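Local coordinates for protein probable aminotransferase (Pseudomonas aeruginosa, PDB 5YKR) that is a probable class-III aminotransferase of the pyridoxal-phosphate-dependent enzyme clan, with the cofactor carried on a lysine of the chain, at residues A[16-21]-A[414-419]; A[24-29]-A[73-78]; A[357-362]-A[379-384]. All coordinates share one frame; numbering follows the deposited sequence.

Contact 1 of 3, residues A[16-21]-A[414-419]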
loop_
_atom_site.group_PDB
_atom_site.type_symbol
_atom_site.label_atom_id
_atom_site.label_comp_id
_atom_site.label_asym_id
_atom_site.label_seq_id
_atom_site.Cartn_x
_atom_site.Cartn_y
_atom_site.Cartn_z
ATOM N N PHE A 16 0.554 -31.382 19.893
ATOM C CA PHE A 16 0.230 -29.970 19.724
ATOM C C PHE A 16 -0.185 -29.363 21.048
ATOM O O PHE A 16 0.269 -28.303 21.406
ATOM C CB PHE A 16 -0.843 -29.785 18.659
ATOM C CG PHE A 16 -1.137 -28.338 18.293
ATOM C CD1 PHE A 16 -0.123 -27.439 18.042
ATOM C CD2 PHE A 16 -2.463 -27.900 18.118
ATOM C CE1 PHE A 16 -0.417 -26.121 17.688
ATOM C CE2 PHE A 16 -2.737 -26.590 17.768
ATOM C CZ PHE A 16 -1.718 -25.710 17.547
ATOM N N LYS A 17 -1.078 -30.032 21.775
ATOM C CA LYS A 17 -1.465 -29.524 23.106
ATOM C C LYS A 17 -0.284 -29.373 24.069
ATOM O O LYS A 17 -0.209 -28.401 24.798
ATOM C CB LYS A 17 -2.495 -30.444 23.744
ATOM C CG LYS A 17 -3.923 -30.017 23.568
ATOM C CD LYS A 17 -4.852 -31.000 24.304
ATOM C CE LYS A 17 -4.631 -31.029 25.826
ATOM N NZ LYS A 17 -5.804 -30.609 26.642
ATOM N N ARG A 18 0.605 -30.354 24.093
ATOM C CA ARG A 18 1.811 -30.269 24.923
ATOM C C ARG A 18 2.671 -29.075 24.503
ATOM O O ARG A 18 3.174 -28.348 25.346
ATOM C CB ARG A 18 2.633 -31.568 24.814
ATOM C CG ARG A 18 3.779 -31.635 25.802
ATOM C CD ARG A 18 4.536 -32.967 25.684
ATOM N NE ARG A 18 5.310 -33.245 24.450
ATOM C CZ ARG A 18 6.293 -32.490 23.932
ATOM N NH1 ARG A 18 6.608 -31.327 24.438
ATOM N NH2 ARG A 18 6.937 -32.886 22.845
ATOM N N GLU A 19 2.801 -28.853 23.200
ATOM C CA GLU A 19 3.643 -27.758 22.694
ATOM C C GLU A 19 2.980 -26.390 22.957
ATOM O O GLU A 19 3.661 -25.389 23.181
ATOM C CB GLU A 19 3.963 -27.979 21.211
ATOM C CG GLU A 19 4.904 -29.162 20.977
ATOM C CD GLU A 19 6.243 -28.996 21.649
ATOM O OE1 GLU A 19 6.818 -27.911 21.561
ATOM O OE2 GLU A 19 6.736 -29.962 22.278
ATOM N N LEU A 20 1.653 -26.343 22.972
ATOM C CA LEU A 20 0.955 -25.103 23.350
ATOM C C LEU A 20 1.232 -24.755 24.818
ATOM O O LEU A 20 1.475 -23.586 25.137
ATOM C CB LEU A 20 -0.549 -25.193 23.068
ATOM C CG LEU A 20 -0.969 -25.100 21.607
ATOM C CD1 LEU A 20 -2.421 -25.562 21.459
ATOM C CD2 LEU A 20 -0.755 -23.689 21.043
ATOM N N ARG A 21 1.235 -25.769 25.691
ATOM C CA ARG A 21 1.605 -25.525 27.087
ATOM C C ARG A 21 3.061 -25.077 27.217
ATOM O O ARG A 21 3.341 -24.090 27.916
ATOM C CB ARG A 21 1.329 -26.761 27.947
ATOM C CG ARG A 21 1.572 -26.555 29.410
ATOM C CD ARG A 21 0.904 -27.680 30.225
ATOM N NE ARG A 21 1.254 -29.039 29.791
ATOM C CZ ARG A 21 2.431 -29.643 30.012
ATOM N NH1 ARG A 21 3.422 -29.022 30.674
ATOM N NH2 ARG A 21 2.626 -30.878 29.544
ATOM N N HIS A 414 5.113 -26.369 12.973
ATOM C CA HIS A 414 5.619 -25.025 13.143
ATOM C C HIS A 414 5.884 -24.691 14.604
ATOM O O HIS A 414 6.913 -24.079 14.925
ATOM C CB HIS A 414 4.664 -23.988 12.585
ATOM C CG HIS A 414 4.628 -23.883 11.090
ATOM N ND1 HIS A 414 4.068 -24.816 10.246
ATOM C CD2 HIS A 414 5.047 -22.881 10.280
ATOM C CE1 HIS A 414 4.194 -24.409 8.986
ATOM N NE2 HIS A 414 4.766 -23.235 8.984
ATOM N N LEU A 415 4.985 -25.108 15.495
ATOM C CA LEU A 415 5.163 -24.786 16.911
ATOM C C LEU A 415 6.291 -25.588 17.551
ATOM O O LEU A 415 7.023 -25.052 18.390
ATOM C CB LEU A 415 3.854 -25.039 17.677
ATOM C CG LEU A 415 3.831 -24.602 19.143
ATOM C CD1 LEU A 415 4.186 -23.128 19.296
ATOM C CD2 LEU A 415 2.476 -24.888 19.750
ATOM N N TYR A 416 6.422 -26.859 17.181
ATOM C CA TYR A 416 7.527 -27.691 17.696
ATOM C C TYR A 416 8.859 -27.020 17.375
ATOM O O TYR A 416 9.739 -26.901 18.250
ATOM C CB TYR A 416 7.441 -29.074 17.079
ATOM C CG TYR A 416 8.387 -30.079 17.676
ATOM C CD1 TYR A 416 9.700 -30.127 17.282
ATOM C CD2 TYR A 416 7.953 -30.971 18.667
ATOM C CE1 TYR A 416 10.576 -31.071 17.795
ATOM C CE2 TYR A 416 8.821 -31.896 19.204
ATOM C CZ TYR A 416 10.149 -31.917 18.763
ATOM O OH TYR A 416 11.027 -32.827 19.284
ATOM N N LEU A 417 9.005 -26.532 16.143
ATOM C CA LEU A 417 10.230 -25.850 15.744
ATOM C C LEU A 417 10.405 -24.520 16.477
ATOM O O LEU A 417 11.495 -24.194 16.962
ATOM C CB LEU A 417 10.305 -25.694 14.229
ATOM C CG LEU A 417 11.084 -26.809 13.571
ATOM C CD1 LEU A 417 10.375 -28.145 13.709
ATOM C CD2 LEU A 417 11.334 -26.566 12.130
ATOM N N LEU A 418 9.330 -23.750 16.574
ATOM C CA LEU A 418 9.393 -22.435 17.264
ATOM C C LEU A 418 9.884 -22.576 18.704
ATOM O O LEU A 418 10.798 -21.874 19.161
ATOM C CB LEU A 418 8.011 -21.756 17.199
ATOM C CG LEU A 418 7.890 -20.364 17.816
ATOM C CD1 LEU A 418 6.746 -19.585 17.134
ATOM C CD2 LEU A 418 7.756 -20.350 19.339
ATOM N N ASN A 419 9.285 -23.530 19.423
ATOM C CA ASN A 419 9.670 -23.752 20.830
ATOM C C ASN A 419 11.106 -24.242 21.018
ATOM O O ASN A 419 11.601 -24.240 22.147
ATOM C CB ASN A 419 8.711 -24.769 21.484
ATOM C CG ASN A 419 7.342 -24.186 21.856
ATOM O OD1 ASN A 419 7.175 -22.987 22.082
ATOM N ND2 ASN A 419 6.339 -25.094 21.928
#
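The amide nitrogen of N419 is the polar link between helix 9-26 and the end of helix 407-418, giving two hydrogen bonds to one residue, E19. ND2 meets the carboxylate oxygen OE1 at 2.9 Å, nearly straight (174°) and on the anti side of that oxygen; its second bond, to the backbone O of E19 at 3.0 Å, is more bent. Both acceptors lie close to the amide plane of N419, which fixes the rotation of that group. The E19 chain bends at chi2 (-61°), which sets the carboxylate between N419, the Y416 ring and R18. There OE2 forms a salt bridge with NH1 of R18 at 2.6 Å, while R22 and R420 add further salt bridges, a cluster that probably favours the charged carboxylate.

The two helix segments run roughly alongside, 37° apart with axes 9.6 Å from each other, and join the N-terminal helix of this class-III aminotransferase chain to its C-terminal part; P316 of the second subunit packs on F16 and L20.

Apolar packing centres on CD2 of L415, which rests on the backbone between E19 and L20. It lies 3.8 Å from CE1 of F16 and 3.7 Å from CD2 of L20, both side chains lying across that of L415. The Y416 ring borders the charged cluster: its CD2 is 3.9 Å from OE2 of E19, the ring and carboxylate planes are inclined to each other, and its hydroxyl bonds to E455.

Contact 2 of 3, residues A[24-29]-A[73-78]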
loop_
_atom_site.group_PDB
_atom_site.type_symbol
_atom_site.label_atom_id
_atom_site.label_comp_id
_atom_site.label_asym_id
_atom_site.label_seq_id
_atom_site.Cartn_x
_atom_site.Cartn_y
_atom_site.Cartn_z
ATOM N N ASP A 24 3.404 -21.440 26.241
ATOM C CA ASP A 24 3.003 -20.542 27.334
ATOM C C ASP A 24 4.123 -20.409 28.383
ATOM O O ASP A 24 4.426 -19.299 28.849
ATOM C CB ASP A 24 1.743 -21.062 28.030
ATOM C CG ASP A 24 0.516 -21.136 27.122
ATOM O OD1 ASP A 24 0.468 -20.407 26.119
ATOM O OD2 ASP A 24 -0.445 -21.913 27.478
ATOM N N GLU A 25 4.733 -21.533 28.737
ATOM C CA GLU A 25 5.782 -21.551 29.754
ATOM C C GLU A 25 7.028 -20.798 29.311
ATOM O O GLU A 25 7.615 -20.102 30.106
ATOM C CB GLU A 25 6.190 -22.972 30.127
ATOM C CG GLU A 25 5.150 -23.807 30.827
ATOM C CD GLU A 25 5.527 -25.297 30.856
ATOM O OE1 GLU A 25 6.731 -25.671 30.597
ATOM O OE2 GLU A 25 4.597 -26.104 31.125
ATOM N N LEU A 26 7.397 -20.940 28.046
ATOM C CA LEU A 26 8.621 -20.332 27.511
ATOM C C LEU A 26 8.480 -18.869 27.169
ATOM O O LEU A 26 9.495 -18.171 27.125
ATOM C CB LEU A 26 9.036 -21.071 26.220
ATOM C CG LEU A 26 9.661 -22.459 26.390
ATOM C CD1 LEU A 26 9.818 -23.117 25.027
ATOM C CD2 LEU A 26 11.018 -22.392 27.085
ATOM N N HIS A 27 7.255 -18.398 26.890
ATOM C CA HIS A 27 7.088 -17.016 26.386
ATOM C C HIS A 27 6.120 -16.166 27.225
ATOM O O HIS A 27 5.219 -15.530 26.673
ATOM C CB HIS A 27 6.682 -17.055 24.907
ATOM C CG HIS A 27 7.472 -18.024 24.075
ATOM N ND1 HIS A 27 7.065 -19.335 23.852
ATOM C CD2 HIS A 27 8.667 -17.886 23.437
ATOM C CE1 HIS A 27 7.963 -19.934 23.090
ATOM N NE2 HIS A 27 8.950 -19.090 22.832
ATOM N N PRO A 28 6.346 -16.066 28.546
ATOM C CA PRO A 28 5.332 -15.377 29.360
ATOM C C PRO A 28 5.193 -13.872 29.096
ATOM O O PRO A 28 4.103 -13.336 29.180
ATOM C CB PRO A 28 5.780 -15.672 30.809
ATOM C CG PRO A 28 7.263 -15.903 30.704
ATOM C CD PRO A 28 7.409 -16.634 29.377
ATOM N N ARG A 29 6.284 -13.201 28.796
ATOM C CA ARG A 29 6.212 -11.783 28.525
ATOM C C ARG A 29 5.484 -11.502 27.198
ATOM O O ARG A 29 4.722 -10.554 27.133
ATOM C CB ARG A 29 7.591 -11.137 28.546
ATOM C CG ARG A 29 8.261 -11.201 29.895
ATOM C CD ARG A 29 9.678 -10.690 29.850
ATOM N NE ARG A 29 9.746 -9.276 29.536
ATOM C CZ ARG A 29 10.873 -8.568 29.536
ATOM N NH1 ARG A 29 12.051 -9.129 29.862
ATOM N NH2 ARG A 29 10.823 -7.275 29.247
ATOM N N ASP A 73 11.185 -12.317 25.699
ATOM C CA ASP A 73 11.502 -13.284 26.748
ATOM C C ASP A 73 12.977 -13.723 26.718
ATOM O O ASP A 73 13.374 -14.581 27.506
ATOM C CB ASP A 73 10.562 -14.483 26.676
ATOM C CG ASP A 73 9.162 -14.141 27.157
ATOM O OD1 ASP A 73 8.963 -14.020 28.407
ATOM O OD2 ASP A 73 8.261 -14.012 26.292
ATOM N N GLY A 74 13.782 -13.171 25.801
ATOM C CA GLY A 74 15.165 -13.578 25.675
ATOM C C GLY A 74 15.427 -14.845 24.914
ATOM O O GLY A 74 16.574 -15.276 24.819
ATOM N N GLN A 75 14.384 -15.443 24.335
ATOM C CA GLN A 75 14.562 -16.600 23.490
ATOM C C GLN A 75 15.170 -16.175 22.182
ATOM O O GLN A 75 14.797 -15.102 21.627
ATOM C CB GLN A 75 13.235 -17.292 23.210
ATOM C CG GLN A 75 12.572 -17.875 24.437
ATOM C CD GLN A 75 13.244 -19.132 24.877
ATOM O OE1 GLN A 75 13.938 -19.124 25.867
ATOM N NE2 GLN A 75 13.110 -20.205 24.079
ATOM N N GLN A 76 16.049 -17.003 21.657
ATOM C CA GLN A 76 16.752 -16.746 20.396
ATOM C C GLN A 76 16.311 -17.737 19.366
ATOM O O GLN A 76 16.122 -18.907 19.670
ATOM C CB GLN A 76 18.273 -16.790 20.586
ATOM C CG GLN A 76 18.757 -15.646 21.458
ATOM C CD GLN A 76 20.268 -15.467 21.449
ATOM O OE1 GLN A 76 20.951 -15.550 20.412
ATOM N NE2 GLN A 76 20.799 -15.240 22.634
ATOM N N TYR A 77 16.207 -17.291 18.112
ATOM C CA TYR A 77 15.743 -18.090 17.009
ATOM C C TYR A 77 16.644 -17.907 15.799
ATOM O O TYR A 77 17.206 -16.815 15.608
ATOM C CB TYR A 77 14.313 -17.669 16.586
ATOM C CG TYR A 77 13.317 -17.618 17.718
ATOM C CD1 TYR A 77 13.251 -16.519 18.544
ATOM C CD2 TYR A 77 12.476 -18.694 17.995
ATOM C CE1 TYR A 77 12.393 -16.485 19.644
ATOM C CE2 TYR A 77 11.567 -18.647 19.033
ATOM C CZ TYR A 77 11.528 -17.543 19.871
ATOM O OH TYR A 77 10.625 -17.559 20.919
ATOM N N VAL A 78 16.740 -18.953 14.982
ATOM C CA VAL A 78 17.138 -18.811 13.598
ATOM C C VAL A 78 15.835 -18.656 12.791
ATOM O O VAL A 78 14.827 -19.347 13.004
ATOM C CB VAL A 78 18.004 -19.938 13.001
ATOM C CG1 VAL A 78 17.478 -21.253 13.309
ATOM C CG2 VAL A 78 18.094 -19.812 11.500
HETATM O O HOH W 1 11.027 -20.695 21.901
#
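H27 and Y77 meet head-on, each presenting its ring edge to the polar atom of the other, with NE2 of H27 3.0 Å from OH of Y77. A water takes up the same imidazole nitrogen at 2.8 Å and accepts from NE2 of Q75 at 3.1 Å, bridging the two segments. On its other nitrogen, ND1, the histidine is hydrogen-bonded to the carbonyl of F23, while the tyrosine hydroxyl bonds to D71. Q75 lies athwart the imidazole, amide and ring planes 82° apart; a bend at chi2 (-75°) turns its amide toward the water, and its CG packs obliquely 4.0 Å from CD2 of the imidazole.

H27 leaves helical geometry between helices 9-26 and 28-37 and holds the N-cap position of the second, so this contact fastens a helix-to-helix corner to the turn before strand 76-79 of the four-stranded mixed sheet.

At that helix start, the D73 carboxylate receives the backbone N-H of R29 on the syn lone pair of OD1 (2.8 Å, 161°), and S30 N bonds to OD2. The R29 side chain runs alongside D73, pointing the other way, its guanidinium plane nearly perpendicular to the carboxylate, and CB lies 3.2 Å from OD1.

Contact 3 of 3, residues A[357-362]-A[379-384]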
loop_
_atom_site.group_PDB
_atom_site.type_symbol
_atom_site.label_atom_id
_atom_site.label_comp_id
_atom_site.label_asym_id
_atom_site.label_seq_id
_atom_site.Cartn_x
_atom_site.Cartn_y
_atom_site.Cartn_z
ATOM N N GLN A 357 23.078 -22.726 -2.092
ATOM C CA GLN A 357 23.794 -23.823 -1.446
ATOM C C GLN A 357 23.077 -24.260 -0.146
ATOM O O GLN A 357 22.880 -25.458 0.129
ATOM C CB GLN A 357 25.247 -23.395 -1.146
ATOM C CG GLN A 357 26.062 -24.391 -0.343
ATOM C CD GLN A 357 27.398 -23.815 0.062
ATOM O OE1 GLN A 357 27.643 -23.501 1.243
ATOM N NE2 GLN A 357 28.279 -23.686 -0.902
ATOM N N LEU A 358 22.705 -23.270 0.661
ATOM C CA LEU A 358 22.073 -23.565 1.949
ATOM C C LEU A 358 20.659 -24.128 1.745
ATOM O O LEU A 358 20.246 -25.044 2.464
ATOM C CB LEU A 358 22.102 -22.354 2.894
ATOM C CG LEU A 358 23.403 -22.012 3.631
ATOM C CD1 LEU A 358 23.710 -23.095 4.641
ATOM C CD2 LEU A 358 24.578 -21.945 2.694
ATOM N N ALA A 359 19.931 -23.582 0.761
ATOM C CA ALA A 359 18.589 -24.095 0.454
ATOM C C ALA A 359 18.640 -25.533 -0.069
ATOM O O ALA A 359 17.797 -26.356 0.284
ATOM C CB ALA A 359 17.868 -23.154 -0.483
ATOM N N ALA A 360 19.632 -25.841 -0.898
ATOM C CA ALA A 360 19.799 -27.209 -1.383
ATOM C C ALA A 360 20.085 -28.159 -0.267
ATOM O O ALA A 360 19.561 -29.264 -0.257
ATOM C CB ALA A 360 20.895 -27.260 -2.413
ATOM N N GLN A 361 20.894 -27.728 0.706
ATOM C CA GLN A 361 21.194 -28.546 1.880
ATOM C C GLN A 361 19.888 -28.820 2.660
ATOM O O GLN A 361 19.620 -29.919 3.099
ATOM C CB GLN A 361 22.247 -27.843 2.758
ATOM C CG GLN A 361 22.629 -28.535 4.092
ATOM C CD GLN A 361 23.369 -27.610 5.084
ATOM O OE1 GLN A 361 23.826 -26.527 4.699
ATOM N NE2 GLN A 361 23.482 -28.038 6.359
ATOM N N LEU A 362 19.077 -27.779 2.839
ATOM C CA LEU A 362 17.842 -27.888 3.607
ATOM C C LEU A 362 16.865 -28.842 2.891
ATOM O O LEU A 362 16.277 -29.735 3.528
ATOM C CB LEU A 362 17.243 -26.473 3.828
ATOM C CG LEU A 362 16.076 -26.402 4.821
ATOM C CD1 LEU A 362 16.060 -25.024 5.504
ATOM C CD2 LEU A 362 14.753 -26.704 4.143
ATOM N N VAL A 379 8.983 -32.742 -1.230
ATOM C CA VAL A 379 9.572 -31.428 -1.083
ATOM C C VAL A 379 10.067 -30.908 -2.411
ATOM O O VAL A 379 10.584 -31.658 -3.240
ATOM C CB VAL A 379 10.688 -31.425 0.013
ATOM C CG1 VAL A 379 11.933 -32.274 -0.350
ATOM C CG2 VAL A 379 11.148 -30.021 0.355
ATOM N N THR A 380 9.918 -29.574 -2.570
ATOM C CA THR A 380 10.297 -28.842 -3.780
ATOM C C THR A 380 11.144 -27.621 -3.424
ATOM O O THR A 380 10.943 -27.025 -2.387
ATOM C CB THR A 380 9.032 -28.393 -4.536
ATOM O OG1 THR A 380 8.270 -29.566 -4.873
ATOM C CG2 THR A 380 9.341 -27.639 -5.807
ATOM N N ARG A 381 12.083 -27.250 -4.300
ATOM C CA ARG A 381 12.918 -26.051 -4.106
ATOM C C ARG A 381 12.896 -25.203 -5.379
ATOM O O ARG A 381 12.973 -25.711 -6.510
ATOM C CB ARG A 381 14.357 -26.444 -3.752
ATOM C CG ARG A 381 15.289 -25.235 -3.606
ATOM C CD ARG A 381 16.641 -25.605 -3.060
ATOM N NE ARG A 381 17.435 -26.328 -4.048
ATOM C CZ ARG A 381 18.222 -25.764 -4.948
ATOM N NH1 ARG A 381 18.336 -24.422 -5.032
ATOM N NH2 ARG A 381 18.928 -26.544 -5.770
ATOM N N ILE A 382 12.762 -23.889 -5.185
ATOM C CA ILE A 382 12.987 -22.901 -6.231
ATOM C C ILE A 382 14.026 -21.928 -5.698
ATOM O O ILE A 382 13.729 -21.027 -4.902
ATOM C CB ILE A 382 11.709 -22.181 -6.716
ATOM C CG1 ILE A 382 10.783 -21.789 -5.613
ATOM C CG2 ILE A 382 11.031 -23.067 -7.705
ATOM C CD1 ILE A 382 9.800 -20.738 -6.097
ATOM N N GLY A 383 15.279 -22.176 -6.090
ATOM C CA GLY A 383 16.360 -21.331 -5.627
ATOM C C GLY A 383 16.533 -21.362 -4.118
ATOM O O GLY A 383 16.852 -22.403 -3.557
ATOM N N ALA A 384 16.311 -20.221 -3.475
ATOM C CA ALA A 384 16.457 -20.050 -2.041
ATOM C C ALA A 384 15.273 -20.519 -1.210
ATOM O O ALA A 384 15.338 -20.470 0.035
ATOM C CB ALA A 384 16.732 -18.599 -1.729
#
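R381, near the end of strand 378-382, reaches across to A359 and A360 on helix 349-372 and supplies most of what the strand side brings to the contact. Its chain leaves extended, with CG anti to the backbone N (chi1 177°), then bends at chi3 (72°), which lays the guanidinium along the helix surface. At the bend, CD packs 3.8 Å from CB of A359 and 3.6 Å from the backbone carbon C of the same residue. Farther out, A360 lies over one face of the guanidinium, toward its rim: its CA is 3.7 Å from NE, and its methyl CB is 3.9 Å from that same NE. The flat group thus lies against both the backbone and the methyl of A360. E363, one turn further along the helix, forms a salt bridge with NE.

Strand 378-382 is an edge strand of a three-stranded antiparallel sheet within the chain, and the contact packs helix 349-372 against it; V386 of the adjoining strand 385-389 touches both A359 and R381.

G383 follows in the turn between these two strands, with positive phi. Its carbonyl O accepts from NH1 of R381 at 2.9 Å, nearly straight (166°) and almost in the guanidinium plane, so the turn steadies the rotation of the group that covers A360. The same oxygen lies 3.3 Å from CB of A359, the methyl thus facing the turn as well as the arginine chain.

A384 directs its methyl away from the helix and meets A359 through the backbone, its O 3.7 Å from CB of A359, while its backbone is hydrogen-bonded to S265 and T433.

Contacts 1 and 2 are neighbours, their centres 12 Å apart, and share helix 9-26: the first uses its middle, the second its end and the start of helix 28-37. They also touch directly, N419 OD1 lying 3.3 Å from H27 CE1, so the N-terminal helices meet helix 407-418 and the four-stranded sheet side by side. Contact 3 stands apart, its centre 25 Å from that of contact 1 and 28 Å from that of contact 2, on a different sheet. Along the chain, contact 1 spans both others, with contact 2 closing before contact 3 opens; contact 1 thereby joins parts almost 400 residues apart, whereas contact 3 spans only 17.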